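Long-range contacts in amidase, hydantoinase/carbamoylase family (Paraburkholderia phymatum, PDB 6C0D), which probably hydrolyses N-carbamoyl-L-amino acids as a homodimeric, metal-dependent member of the peptidase M20 family: residues A[221-226]-A[289-294]; A[242-247]-A[320-325]. One frame throughout, in Å; residues are numbered along the deposited sequence. Where two conformers were deposited one is given.

Overall arrangement
Both contacts belong to the part of the chain that stands away from the zinc site of His89, Asp100 and His196. Following the chain from the N terminus, past these ligands, strand 210-227 is the first element to take part and carries residues 221-226; the chain then turns into helix 244-262, returns through strand 268-277, and strand 283-296 closes the first loop at contact 1. Contact 2 opens inside that loop, at the start of helix 244-262, and closes beyond it, where helix 299-317 leads into strand 323-328. The two therefore cross. Strand 210-227 lies between strands 283-296 and 323-328 here, so contact 1 joins neighbouring strands and contact 2 ties a helix start to the next strand's approach.

Contact 1. Residues A[221-226]-A[289-294]; sequences EFQLRF and VLHLQF
With Glu221 CG anti to its own carbonyl carbon (chi1 -71°) and Gln293 CG anti to the backbone nitrogen (chi1 -177°), the two extended side chains run side by side from a non-hydrogen-bonded pair and meet at their ends. Gln293 NE2 donates to Glu221 OE2 over 2.7 Å, taking the anti lone pair of the carboxylate, whose plane is nearly that of the amide. The amide of Gln293 is fixed further by Arg295, which binds OE1, and by Ser282 of the second subunit, which is bonded to NE2.

On the same face Gln223 lies alongside His291, its amide nearly parallel to the ring. Gln223 CG sits over one face of the imidazole, 4.2 Å from the centroid of the His291 ring, a CH-pi contact displaced toward the rim. Phe281 of the second subunit also meets this histidine.

The other face is apolar. Phe222 offers its edge to Phe294, with CE2 of Phe222 3.7 Å from CE1 of Phe294. Farther along, Leu224 CB rests 4.0 Å from Leu290 CD1. Helices 244-262 and 299-317 pack over this side, bringing Phe251 onto Leu224 and Leu309 onto Phe222 and Leu292.

The backbones are joined by two reciprocal pairs of bonds: Phe222 N reaches Leu292 O at 2.9 Å, and Leu224 N reaches Leu290 O at 3.0 Å, each answered by a bond in the other direction. The strand axes run at 161°, in regular antiparallel register. One helix-covered face and one largely polar face turned in part to the partner subunit are consistent with the alpha/beta dimerisation domain of M20 enzymes.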
# COMPACT_ATOMS: atom_id res chain seq x y z
N GLU A 221 2.27 -16.29 -10.18
CA GLU A 221 2.11 -14.93 -9.67
C GLU A 221 0.97 -14.26 -10.40
O GLU A 221 0.81 -14.45 -11.61
CB GLU A 221 3.41 -14.14 -9.84
CG GLU A 221 4.49 -14.64 -8.86
CD GLU A 221 5.83 -13.96 -9.05
OE1 GLU A 221 6.10 -13.46 -10.16
OE2 GLU A 221 6.60 -13.92 -8.08
N PHE A 222 0.18 -13.47 -9.66
CA PHE A 222 -0.95 -12.75 -10.24
C PHE A 222 -1.06 -11.39 -9.58
O PHE A 222 -0.69 -11.21 -8.42
CB PHE A 222 -2.28 -13.48 -10.01
CG PHE A 222 -2.39 -14.78 -10.76
CD1 PHE A 222 -2.96 -14.82 -12.02
CD2 PHE A 222 -1.97 -15.97 -10.18
CE1 PHE A 222 -3.08 -16.01 -12.71
CE2 PHE A 222 -2.07 -17.18 -10.88
CZ PHE A 222 -2.64 -17.19 -12.14
N GLN A 223 -1.60 -10.44 -10.34
CA GLN A 223 -2.19 -9.25 -9.75
C GLN A 223 -3.69 -9.41 -9.78
O GLN A 223 -4.26 -9.91 -10.76
CB GLN A 223 -1.82 -7.98 -10.52
CG GLN A 223 -0.41 -7.50 -10.39
CD GLN A 223 -0.24 -6.13 -11.02
OE1 GLN A 223 -1.22 -5.46 -11.34
NE2 GLN A 223 1.01 -5.71 -11.20
N LEU A 224 -4.34 -8.98 -8.72
CA LEU A 224 -5.79 -8.99 -8.66
C LEU A 224 -6.25 -7.57 -8.39
O LEU A 224 -5.91 -7.00 -7.33
CB LEU A 224 -6.28 -9.96 -7.59
CG LEU A 224 -7.78 -10.14 -7.50
CD1 LEU A 224 -8.36 -10.69 -8.80
CD2 LEU A 224 -8.01 -11.08 -6.37
N ARG A 225 -6.97 -6.99 -9.34
CA ARG A 225 -7.45 -5.61 -9.27
C ARG A 225 -8.92 -5.59 -8.90
O ARG A 225 -9.69 -6.45 -9.35
CB ARG A 225 -7.27 -4.88 -10.60
CG ARG A 225 -5.84 -4.64 -11.03
CD ARG A 225 -5.81 -3.89 -12.37
NE ARG A 225 -4.45 -3.66 -12.85
CZ ARG A 225 -4.13 -3.45 -14.13
NH1 ARG A 225 -5.08 -3.44 -15.05
NH2 ARG A 225 -2.86 -3.25 -14.47
N PHE A 226 -9.31 -4.59 -8.12
CA PHE A 226 -10.69 -4.38 -7.71
C PHE A 226 -11.10 -2.98 -8.13
O PHE A 226 -10.37 -2.02 -7.85
CB PHE A 226 -10.84 -4.58 -6.20
CG PHE A 226 -10.55 -5.98 -5.78
CD1 PHE A 226 -9.23 -6.38 -5.56
CD2 PHE A 226 -11.57 -6.91 -5.71
CE1 PHE A 226 -8.94 -7.70 -5.22
CE2 PHE A 226 -11.28 -8.24 -5.37
CZ PHE A 226 -9.96 -8.63 -5.13
N VAL A 289 -5.49 -3.08 -5.46
CA VAL A 289 -4.78 -4.17 -6.13
C VAL A 289 -3.97 -4.94 -5.10
O VAL A 289 -3.39 -4.36 -4.17
CB VAL A 289 -3.88 -3.64 -7.27
CG1 VAL A 289 -2.86 -2.66 -6.74
CG2 VAL A 289 -3.18 -4.81 -8.01
N LEU A 290 -3.95 -6.27 -5.24
CA LEU A 290 -3.06 -7.09 -4.43
C LEU A 290 -2.16 -7.88 -5.36
O LEU A 290 -2.51 -8.14 -6.52
CB LEU A 290 -3.83 -8.04 -3.49
CG LEU A 290 -4.68 -9.20 -4.05
CD1 LEU A 290 -3.83 -10.42 -4.52
CD2 LEU A 290 -5.65 -9.67 -2.98
N HIS A 291 -1.00 -8.25 -4.85
CA HIS A 291 -0.09 -9.17 -5.52
C HIS A 291 -0.14 -10.50 -4.79
O HIS A 291 -0.01 -10.54 -3.56
CB HIS A 291 1.33 -8.60 -5.55
CG HIS A 291 1.45 -7.32 -6.30
ND1 HIS A 291 2.65 -6.83 -6.76
CD2 HIS A 291 0.51 -6.42 -6.69
CE1 HIS A 291 2.45 -5.69 -7.40
NE2 HIS A 291 1.16 -5.42 -7.37
N LEU A 292 -0.34 -11.59 -5.54
CA LEU A 292 -0.50 -12.93 -5.00
C LEU A 292 0.54 -13.84 -5.63
O LEU A 292 0.74 -13.82 -6.86
CB LEU A 292 -1.90 -13.49 -5.30
CG LEU A 292 -2.17 -14.94 -4.89
CD1 LEU A 292 -2.26 -15.03 -3.36
CD2 LEU A 292 -3.44 -15.46 -5.53
N GLN A 293 1.21 -14.64 -4.81
CA GLN A 293 2.12 -15.67 -5.30
C GLN A 293 1.70 -16.98 -4.68
O GLN A 293 1.22 -17.01 -3.55
CB GLN A 293 3.57 -15.35 -4.90
CG GLN A 293 4.61 -16.35 -5.43
CD GLN A 293 5.99 -16.01 -4.91
OE1 GLN A 293 6.40 -16.49 -3.86
NE2 GLN A 293 6.69 -15.13 -5.62
N PHE A 294 1.87 -18.09 -5.41
CA PHE A 294 1.74 -19.37 -4.74
C PHE A 294 2.67 -20.39 -5.40
O PHE A 294 3.09 -20.23 -6.55
CB PHE A 294 0.29 -19.89 -4.67
CG PHE A 294 -0.44 -19.96 -6.00
CD1 PHE A 294 -1.18 -18.87 -6.45
CD2 PHE A 294 -0.46 -21.14 -6.74
CE1 PHE A 294 -1.90 -18.94 -7.65
CE2 PHE A 294 -1.18 -21.22 -7.96
CZ PHE A 294 -1.90 -20.12 -8.40

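Contact 2. Residues A[242-247]-A[320-325]; sequences RDAGAA and HLVRAE. With EDO (1,2-ethanediol), chain H.
Arg242 and Val322 bring their backbones to 5.8 Å between CA atoms, where the turn before helix 244-262 passes the loop leading into strand 323-328, and no direct hydrogen bond spans the two segments. Val322 fills the meeting place. Its CG1, anti to the backbone nitrogen (chi1 176°), reaches the first turn of the helix and lies 3.6 Å from Ala247 CB, with Ala244 a little farther off. The other methyl, Val322 CG2, rests 3.7 Å from Arg242 C.

Arg242 bends at its second torsion and lays its guanidinium across Leu321, whose CD1 stands 4.1 Å above the centre of the Arg242 guanidinium plane. A water at the edge of that group joins the segments: it accepts from Arg242 NH1 at 2.8 Å and donates to Leu321 O at 2.9 Å. Leu321 thus meets the guanidinium over one face and, through the water, at its edge.

Asp243 is the N-cap of the helix, and its OD1 takes the N-H of Ala246 at 2.9 Å, from well above the carboxylate plane, besides a weak bond from Gly245 N. A 1,2-ethanediol, probably from the crystallisation liquor, accepts from Val322 N through its O2 at 3.1 Å and has a carbon at the edge of the His320 ring.

Val322 and Ala247 both pack on Phe226 of strand 210-227. Trp316, at the end of helix 299-317, touches Ala247, stacks on His320 and donates to Val322 O, so the start of one helix, the end of another and the entry to strand 323-328 converge here.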
# COMPACT_ATOMS: atom_id res chain seq x y z
N ARG A 242 -19.07 1.33 -2.72
CA ARG A 242 -18.41 0.35 -3.57
C ARG A 242 -16.92 0.44 -3.26
O ARG A 242 -16.11 0.89 -4.07
CB ARG A 242 -18.70 0.62 -5.05
CG ARG A 242 -20.20 0.58 -5.39
CD ARG A 242 -20.55 1.66 -6.38
NE ARG A 242 -21.89 1.50 -6.92
CZ ARG A 242 -22.17 0.74 -7.97
NH1 ARG A 242 -21.19 0.10 -8.58
NH2 ARG A 242 -23.42 0.64 -8.42
N ASP A 243 -16.57 0.06 -2.03
CA ASP A 243 -15.23 0.23 -1.49
C ASP A 243 -14.32 -0.86 -2.05
O ASP A 243 -14.46 -2.04 -1.72
CB ASP A 243 -15.32 0.18 0.04
CG ASP A 243 -14.00 0.46 0.73
OD1 ASP A 243 -12.93 0.01 0.24
OD2 ASP A 243 -14.07 1.06 1.83
N ALA A 244 -13.38 -0.47 -2.91
CA ALA A 244 -12.52 -1.46 -3.55
C ALA A 244 -11.60 -2.15 -2.56
O ALA A 244 -11.21 -3.31 -2.76
CB ALA A 244 -11.69 -0.81 -4.65
N GLY A 245 -11.18 -1.44 -1.51
CA GLY A 245 -10.32 -2.07 -0.51
C GLY A 245 -11.05 -3.07 0.35
O GLY A 245 -10.49 -4.09 0.76
N ALA A 246 -12.32 -2.80 0.65
CA ALA A 246 -13.11 -3.77 1.40
C ALA A 246 -13.34 -5.03 0.57
O ALA A 246 -13.31 -6.15 1.11
CB ALA A 246 -14.45 -3.17 1.82
N ALA A 247 -13.60 -4.87 -0.73
CA ALA A 247 -13.70 -6.03 -1.61
C ALA A 247 -12.40 -6.83 -1.59
O ALA A 247 -12.41 -8.06 -1.46
CB ALA A 247 -14.03 -5.57 -3.03
N HIS A 320 -20.99 -9.27 -6.75
CA HIS A 320 -20.63 -8.05 -6.02
C HIS A 320 -20.57 -6.83 -6.93
O HIS A 320 -20.35 -6.93 -8.14
CB HIS A 320 -19.27 -8.24 -5.33
CG HIS A 320 -19.31 -9.24 -4.21
ND1 HIS A 320 -19.82 -8.94 -2.97
CD2 HIS A 320 -18.94 -10.54 -4.16
CE1 HIS A 320 -19.74 -10.00 -2.20
NE2 HIS A 320 -19.21 -10.99 -2.90
N LEU A 321 -20.75 -5.66 -6.32
CA LEU A 321 -20.74 -4.41 -7.08
C LEU A 321 -19.33 -4.01 -7.47
O LEU A 321 -19.14 -3.40 -8.54
CB LEU A 321 -21.39 -3.29 -6.28
CG LEU A 321 -22.90 -3.37 -6.07
CD1 LEU A 321 -23.39 -2.17 -5.26
CD2 LEU A 321 -23.58 -3.43 -7.42
N VAL A 322 -18.33 -4.33 -6.65
CA VAL A 322 -16.94 -4.07 -7.01
C VAL A 322 -16.47 -5.18 -7.95
O VAL A 322 -16.54 -6.36 -7.61
CB VAL A 322 -16.04 -4.00 -5.76
CG1 VAL A 322 -14.59 -3.82 -6.15
CG2 VAL A 322 -16.48 -2.84 -4.83
N ARG A 323 -15.99 -4.80 -9.14
CA ARG A 323 -15.53 -5.79 -10.11
C ARG A 323 -14.11 -6.25 -9.78
O ARG A 323 -13.27 -5.45 -9.40
CB ARG A 323 -15.57 -5.22 -11.52
CG ARG A 323 -15.06 -6.19 -12.59
CD ARG A 323 -15.32 -5.64 -13.99
NE ARG A 323 -14.77 -4.29 -14.17
CZ ARG A 323 -13.55 -4.04 -14.63
NH1 ARG A 323 -12.74 -5.03 -14.96
NH2 ARG A 323 -13.13 -2.79 -14.76
N ALA A 324 -13.85 -7.55 -9.96
CA ALA A 324 -12.53 -8.14 -9.79
C ALA A 324 -11.91 -8.49 -11.14
O ALA A 324 -12.61 -8.91 -12.07
CB ALA A 324 -12.59 -9.40 -8.92
N GLU A 325 -10.59 -8.33 -11.24
CA GLU A 325 -9.91 -8.52 -12.51
C GLU A 325 -8.57 -9.20 -12.26
O GLU A 325 -7.72 -8.65 -11.55
CB GLU A 325 -9.71 -7.18 -13.22
CG GLU A 325 -8.99 -7.28 -14.54
CD GLU A 325 -8.72 -5.91 -15.13
OE1 GLU A 325 -7.76 -5.79 -15.92
OE2 GLU A 325 -9.46 -4.97 -14.78
C1 EDO H . -20.80 -5.92 -2.65
O1 EDO H . -22.16 -5.90 -3.10
C2 EDO H . -20.05 -4.77 -3.31
O2 EDO H . -18.74 -5.19 -3.70
O HOH W 1 -18.45 -0.57 -8.39